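Side-chain contacts in probable enoyl-CoA hydratase/isomerase (Pseudomonas aeruginosa, PDB 7BOR), which binds coenzyme A and probably acts as a delta(3)-delta(2)-enoyl-CoA isomerase of the crotonase type: residues Y32-M35 / A36-L40; P213-E216 / E217-V221. One frame throughout, in Å; residues are numbered along the deposited sequence.

Contact 1 (Y32-M35 / A36-L40); sequences YSRM and AEALL
R34 and E37, one turn apart on the same helix, meet where the guanidinium of R34 comes alongside the E37 side chain: NH2 of R34 stands 3.6 Å from OE1 of E37. OE1 sits far from the guanidinium plane, so this salt bridge is electrostatic rather than a directed hydrogen bond; the two flat groups are turned 66° from each other. The closer touch is to carbon, R34 NH2 to E37 CG at 3.3 Å, with CG at the edge of the guanidinium, near its plane. R34 leaves the helix with CG anti to its backbone N and then bends at chi2, which turns the guanidinium forward, so that its edge meets E37. In E37, chi1 of 56° tucks CG between backbone N and carbonyl carbon, 3.2 Å from the S33 O of the preceding turn.

The helix, 29-44, is the crossover of a beta-alpha-beta unit linking strands 13-18 and 50-54 of the crotonase fold. Its backbone bonds here run i to i+4; the bond from L39 N to M35 O is 2.9 Å long and the straightest of the four, at 172°. On the buried side CG of L39 rests 3.3 Å from M35 O. L39 and A38 pack on L16 of strand 13-18, while M35 reaches L18, I5 and F84. The side chain of R34 also touches I5 and V7 of strand 5-9.

Farther out, Y32 OH is hydrogen-bonded to OD1 of N64, a CoA-binding residue, and S33 OG to the carbonyl of R29.

Contact 2 (P213-E216 / E217-V221); sequences PFIE and ELRRV
I215 O accepts a short hydrogen bond from R219 N, 2.7 Å at an N-H...O angle of 161°, and the side chains of the same two residues meet one turn apart on the helix. L218 N to F214 O is straighter, 170°, and R220 N to E216 O completes the i to i+4 set. The E217 N-H instead goes to a water at 2.7 Å, which in turn donates to P213 O, the acceptor one turn back; the water thus stands in for the direct bond from E217 N to P213 O, in the turn that follows the kink of helix 200-233 at P213 and F214.

CG1 of I215 sits 3.4 Å above the R219 guanidinium plane, centred on one face, with CZ its nearest atom. I215 places this methylene there by holding CG1 anti to the backbone N (chi1 178°), while CD1 turns to lie 4.0 Å from R219 NE. R219 extends from CG to NE, and its NE is paired in a salt bridge with E90 at the end of helix 80-90. I215 also touches L89 of that helix, as does L218, the buried residue of the group, which packs on I143 of helix 140-148 too.

On another side of the helix R220 NH2 lies 3.6 Å from OE2 of E217, an attraction of charges without a directed N-H, supplemented by a weak bond from R220 NH1 to E217 O.

At R219, CG1 of I215 covers one face of the guanidinium while the E90 carboxylate pairs with NE; the nearby negative charge would probably stabilise the cation, and the pair links helix 200-233 to helix 80-90.

In the fold
From the N terminus, the chain forms strands 5-9 and 13-18, then enters helix 29-44, where contact 1 lies. After strand 50-54 come four of the CoA-binding residues (62 to 66), helix 80-90, the remaining sheet strands and several helices, before the long helix 200-233 carries contact 2. Each contact lies within one helix, so neither closes a loop; they follow in series, without nesting or crossing. The centres of contact 1 and contact 2 are about 22 Å apart, and the nearest atoms of contact 1 and contact 2 about 12 Å. Helix 80-90 relates them: contact 1 packs on it through Y32, S33 and M35, contact 2 through I215 and L218. Contact 1 also faces the sheet, whereas contact 2 lies at the surface against helix 140-148.

Contact 1 (Y32-M35 / A36-L40)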
ATOM      1  N   TYR A  32       1.640 -11.467  -1.257  1.00 32.69           N
ATOM      2  CA  TYR A  32       0.739 -10.991  -0.226  1.00 33.19           C
ATOM      3  C   TYR A  32       0.848 -11.845   1.025  1.00 39.20           C
ATOM      4  O   TYR A  32       0.740 -11.343   2.156  1.00 34.90           O
ATOM      5  CB  TYR A  32      -0.693 -11.029  -0.738  1.00 39.41           C
ATOM      6  CG  TYR A  32      -1.076  -9.976  -1.720  1.00 35.09           C
ATOM      7  CD1 TYR A  32      -0.999  -8.644  -1.372  1.00 37.96           C
ATOM      8  CD2 TYR A  32      -1.603 -10.301  -2.958  1.00 35.65           C
ATOM      9  CE1 TYR A  32      -1.404  -7.643  -2.246  1.00 33.89           C
ATOM     10  CE2 TYR A  32      -2.005  -9.306  -3.839  1.00 37.35           C
ATOM     11  CZ  TYR A  32      -1.893  -7.967  -3.459  1.00 33.31           C
ATOM     12  OH  TYR A  32      -2.293  -6.950  -4.271  1.00 33.77           O
ATOM     13  N   SER A  33       0.954 -13.168   0.833  1.00 41.66           N
ATOM     14  CA  SER A  33       1.015 -14.084   1.966  1.00 43.77           C
ATOM     15  C   SER A  33       2.302 -13.882   2.757  1.00 39.30           C
ATOM     16  O   SER A  33       2.260 -13.820   3.991  1.00 42.59           O
ATOM     17  CB  SER A  33       0.864 -15.531   1.464  1.00 42.96           C
ATOM     18  OG  SER A  33      -0.491 -15.779   1.084  1.00 45.61           O
ATOM     19  N   ARG A  34       3.439 -13.727   2.064  1.00 39.19           N
ATOM     20  CA  ARG A  34       4.704 -13.500   2.759  1.00 43.35           C
ATOM     21  C   ARG A  34       4.650 -12.195   3.546  1.00 47.09           C
ATOM     22  O   ARG A  34       5.072 -12.146   4.709  1.00 46.56           O
ATOM     23  CB  ARG A  34       5.873 -13.514   1.764  1.00 48.76           C
ATOM     24  CG  ARG A  34       7.268 -13.236   2.389  1.00 50.74           C
ATOM     25  CD  ARG A  34       8.103 -14.477   2.571  1.00 53.21           C
ATOM     26  NE  ARG A  34       9.019 -14.381   3.712  1.00 62.09           N
ATOM     27  CZ  ARG A  34       8.622 -14.297   4.985  1.00 61.73           C
ATOM     28  NH1 ARG A  34       9.500 -14.225   5.988  1.00 62.78           N
ATOM     29  NH2 ARG A  34       7.331 -14.244   5.258  1.00 52.90           N
ATOM     30  N   MET A  35       4.074 -11.141   2.958  1.00 44.01           N
ATOM     31  CA  MET A  35       4.018  -9.862   3.665  1.00 44.21           C
ATOM     32  C   MET A  35       3.061  -9.932   4.840  1.00 39.56           C
ATOM     33  O   MET A  35       3.355  -9.407   5.923  1.00 40.75           O
ATOM     34  CB  MET A  35       3.637  -8.740   2.698  1.00 39.73           C
ATOM     35  CG  MET A  35       4.834  -8.257   1.889  1.00 48.43           C
ATOM     36  SD  MET A  35       4.443  -6.747   0.994  1.00 55.91           S
ATOM     37  CE  MET A  35       3.624  -7.459  -0.454  1.00 47.44           C
ATOM     38  N   ALA A  36       1.931 -10.609   4.675  1.00 38.98           N
ATOM     39  CA  ALA A  36       0.999 -10.695   5.788  1.00 40.49           C
ATOM     40  C   ALA A  36       1.623 -11.410   6.985  1.00 44.99           C
ATOM     41  O   ALA A  36       1.432 -10.997   8.135  1.00 46.43           O
ATOM     42  CB  ALA A  36      -0.289 -11.393   5.359  1.00 37.32           C
ATOM     43  N   GLU A  37       2.357 -12.496   6.748  1.00 48.55           N
ATOM     44  CA  GLU A  37       2.935 -13.209   7.884  1.00 47.98           C
ATOM     45  C   GLU A  37       4.147 -12.463   8.437  1.00 44.63           C
ATOM     46  O   GLU A  37       4.349 -12.438   9.658  1.00 47.60           O
ATOM     47  CB  GLU A  37       3.282 -14.657   7.492  1.00 51.57           C
ATOM     48  CG  GLU A  37       4.207 -14.834   6.296  1.00 55.87           C
ATOM     49  CD  GLU A  37       4.761 -16.255   6.157  1.00 62.01           C
ATOM     50  OE1 GLU A  37       5.479 -16.722   7.079  1.00 69.75           O
ATOM     51  OE2 GLU A  37       4.481 -16.906   5.124  1.00 59.39           O
ATOM     52  N   ALA A  38       4.926 -11.817   7.563  1.00 45.91           N
ATOM     53  CA  ALA A  38       6.053 -11.013   8.031  1.00 50.97           C
ATOM     54  C   ALA A  38       5.583  -9.893   8.960  1.00 49.98           C
ATOM     55  O   ALA A  38       6.194  -9.642  10.016  1.00 49.61           O
ATOM     56  CB  ALA A  38       6.827 -10.437   6.849  1.00 42.36           C
ATOM     57  N   LEU A  39       4.494  -9.210   8.583  1.00 41.72           N
ATOM     58  CA  LEU A  39       3.885  -8.234   9.484  1.00 49.25           C
ATOM     59  C   LEU A  39       3.420  -8.886  10.792  1.00 48.41           C
ATOM     60  O   LEU A  39       3.665  -8.363  11.885  1.00 51.67           O
ATOM     61  CB  LEU A  39       2.708  -7.533   8.778  1.00 40.41           C
ATOM     62  CG  LEU A  39       3.022  -6.594   7.601  1.00 39.55           C
ATOM     63  CD1 LEU A  39       1.737  -6.038   6.984  1.00 31.67           C
ATOM     64  CD2 LEU A  39       3.958  -5.431   8.020  1.00 42.66           C
ATOM     65  N   LEU A  40       2.709 -10.012  10.708  1.00 49.47           N
ATOM     66  CA  LEU A  40       2.088 -10.562  11.916  1.00 50.39           C
ATOM     67  C   LEU A  40       3.126 -11.124  12.883  1.00 51.67           C
ATOM     68  O   LEU A  40       2.904 -11.123  14.098  1.00 56.31           O
ATOM     69  CB  LEU A  40       1.070 -11.647  11.552  1.00 47.68           C
ATOM     70  CG  LEU A  40      -0.193 -11.055  10.938  1.00 49.69           C
ATOM     71  CD1 LEU A  40      -1.038 -12.110  10.271  1.00 48.85           C
ATOM     72  CD2 LEU A  40      -1.012 -10.316  11.985  1.00 46.23           C
TER

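Contact 2 (P213-E216 / E217-V221)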
ATOM      1  N   PRO A 213     -10.545   6.477  16.569  1.00 32.21           N
ATOM      2  CA  PRO A 213     -11.861   7.026  16.208  1.00 32.13           C
ATOM      3  C   PRO A 213     -12.350   6.588  14.850  1.00 34.66           C
ATOM      4  O   PRO A 213     -13.545   6.744  14.589  1.00 33.01           O
ATOM      5  CB  PRO A 213     -11.649   8.538  16.238  1.00 33.38           C
ATOM      6  CG  PRO A 213     -10.292   8.722  16.985  1.00 35.04           C
ATOM      7  CD  PRO A 213      -9.505   7.506  16.735  1.00 33.87           C
ATOM      8  N   PHE A 214     -11.476   6.033  13.997  1.00 33.37           N
ATOM      9  CA  PHE A 214     -11.753   5.785  12.583  1.00 36.38           C
ATOM     10  C   PHE A 214     -11.805   4.289  12.246  1.00 33.84           C
ATOM     11  O   PHE A 214     -12.320   3.919  11.184  1.00 31.06           O
ATOM     12  CB  PHE A 214     -10.661   6.468  11.680  1.00 35.12           C
ATOM     13  CG  PHE A 214     -10.289   7.920  12.091  1.00 35.87           C
ATOM     14  CD1 PHE A 214     -11.107   8.995  11.748  1.00 34.76           C
ATOM     15  CD2 PHE A 214      -9.121   8.200  12.830  1.00 38.71           C
ATOM     16  CE1 PHE A 214     -10.800  10.316  12.185  1.00 40.94           C
ATOM     17  CE2 PHE A 214      -8.790   9.550  13.263  1.00 31.43           C
ATOM     18  CZ  PHE A 214      -9.599  10.600  12.872  1.00 32.99           C
ATOM     19  N   ILE A 215     -11.257   3.423  13.103  1.00 30.75           N
ATOM     20  CA  ILE A 215     -10.920   2.070  12.666  1.00 31.50           C
ATOM     21  C   ILE A 215     -12.175   1.224  12.429  1.00 31.51           C
ATOM     22  O   ILE A 215     -12.209   0.377  11.523  1.00 33.01           O
ATOM     23  CB  ILE A 215      -9.968   1.404  13.680  1.00 33.22           C
ATOM     24  CG1 ILE A 215      -9.645  -0.022  13.246  1.00 41.40           C
ATOM     25  CG2 ILE A 215     -10.562   1.339  15.062  1.00 35.70           C
ATOM     26  CD1 ILE A 215      -8.816  -0.063  12.003  1.00 39.94           C
ATOM     27  N   GLU A 216     -13.223   1.427  13.218  1.00 32.86           N
ATOM     28  CA  GLU A 216     -14.417   0.601  13.019  1.00 41.60           C
ATOM     29  C   GLU A 216     -15.075   0.940  11.686  1.00 37.13           C
ATOM     30  O   GLU A 216     -15.417   0.038  10.914  1.00 34.97           O
ATOM     31  CB  GLU A 216     -15.409   0.779  14.175  1.00 45.47           C
ATOM     32  CG  GLU A 216     -14.889   0.350  15.548  1.00 52.63           C
ATOM     33  CD  GLU A 216     -15.936   0.553  16.662  1.00 70.85           C
ATOM     34  OE1 GLU A 216     -16.934   1.271  16.422  1.00 70.35           O
ATOM     35  OE2 GLU A 216     -15.759  -0.005  17.764  1.00 74.81           O
ATOM     36  N   GLU A 217     -15.247   2.244  11.397  1.00 34.65           N
ATOM     37  CA  GLU A 217     -15.780   2.653  10.098  1.00 39.94           C
ATOM     38  C   GLU A 217     -14.888   2.138   8.966  1.00 34.42           C
ATOM     39  O   GLU A 217     -15.376   1.531   8.000  1.00 35.11           O
ATOM     40  CB  GLU A 217     -15.935   4.176  10.021  1.00 38.31           C
ATOM     41  CG  GLU A 217     -16.690   4.638   8.757  1.00 36.15           C
ATOM     42  CD  GLU A 217     -17.081   6.127   8.733  1.00 50.92           C
ATOM     43  OE1 GLU A 217     -16.315   6.970   9.276  1.00 49.64           O
ATOM     44  OE2 GLU A 217     -18.159   6.454   8.142  1.00 56.32           O
ATOM     45  N   LEU A 218     -13.572   2.318   9.100  1.00 30.48           N
ATOM     46  CA  LEU A 218     -12.631   1.791   8.112  1.00 28.14           C
ATOM     47  C   LEU A 218     -12.790   0.292   7.921  1.00 33.49           C
ATOM     48  O   LEU A 218     -12.788  -0.187   6.780  1.00 32.58           O
ATOM     49  CB  LEU A 218     -11.204   2.117   8.529  1.00 30.55           C
ATOM     50  CG  LEU A 218     -10.059   1.866   7.558  1.00 37.05           C
ATOM     51  CD1 LEU A 218     -10.394   2.427   6.194  1.00 36.18           C
ATOM     52  CD2 LEU A 218      -8.796   2.531   8.162  1.00 33.77           C
ATOM     53  N   ARG A 219     -12.903  -0.475   9.018  1.00 33.37           N
ATOM     54  CA  ARG A 219     -13.118  -1.918   8.882  1.00 36.15           C
ATOM     55  C   ARG A 219     -14.375  -2.196   8.072  1.00 36.30           C
ATOM     56  O   ARG A 219     -14.368  -3.045   7.176  1.00 35.84           O
ATOM     57  CB  ARG A 219     -13.211  -2.593  10.256  1.00 37.60           C
ATOM     58  CG  ARG A 219     -11.819  -3.008  10.800  1.00 35.09           C
ATOM     59  CD  ARG A 219     -11.944  -3.464  12.231  1.00 31.34           C
ATOM     60  NE  ARG A 219     -10.723  -3.421  13.019  1.00 39.04           N
ATOM     61  CZ  ARG A 219     -10.717  -3.099  14.308  1.00 40.87           C
ATOM     62  NH1 ARG A 219     -11.852  -2.780  14.917  1.00 45.56           N
ATOM     63  NH2 ARG A 219      -9.582  -3.089  14.982  1.00 46.54           N
ATOM     64  N   ARG A 220     -15.445  -1.437   8.335  1.00 32.69           N
ATOM     65  CA  ARG A 220     -16.715  -1.666   7.649  1.00 39.03           C
ATOM     66  C   ARG A 220     -16.662  -1.172   6.200  1.00 39.68           C
ATOM     67  O   ARG A 220     -17.207  -1.817   5.291  1.00 34.29           O
ATOM     68  CB  ARG A 220     -17.842  -1.009   8.469  1.00 39.84           C
ATOM     69  CG  ARG A 220     -18.894  -0.199   7.692  1.00 47.47           C
ATOM     70  CD  ARG A 220     -19.690   0.716   8.638  1.00 55.63           C
ATOM     71  NE  ARG A 220     -20.321   1.882   7.981  1.00 66.94           N
ATOM     72  CZ  ARG A 220     -19.648   2.839   7.339  1.00 60.49           C
ATOM     73  NH1 ARG A 220     -18.338   2.735   7.230  1.00 57.44           N
ATOM     74  NH2 ARG A 220     -20.263   3.884   6.777  1.00 55.00           N
ATOM     75  N   VAL A 221     -15.994  -0.046   5.944  1.00 33.36           N
ATOM     76  CA  VAL A 221     -15.847   0.379   4.555  1.00 32.45           C
ATOM     77  C   VAL A 221     -15.044  -0.652   3.768  1.00 30.54           C
ATOM     78  O   VAL A 221     -15.396  -1.000   2.636  1.00 31.53           O
ATOM     79  CB  VAL A 221     -15.219   1.779   4.464  1.00 31.23           C
ATOM     80  CG1 VAL A 221     -14.772   2.040   2.996  1.00 28.96           C
ATOM     81  CG2 VAL A 221     -16.220   2.843   4.944  1.00 27.48           C
TER
HETATM   82  O   HOH W   1     -15.125   4.249  13.133  1.00 39.53           O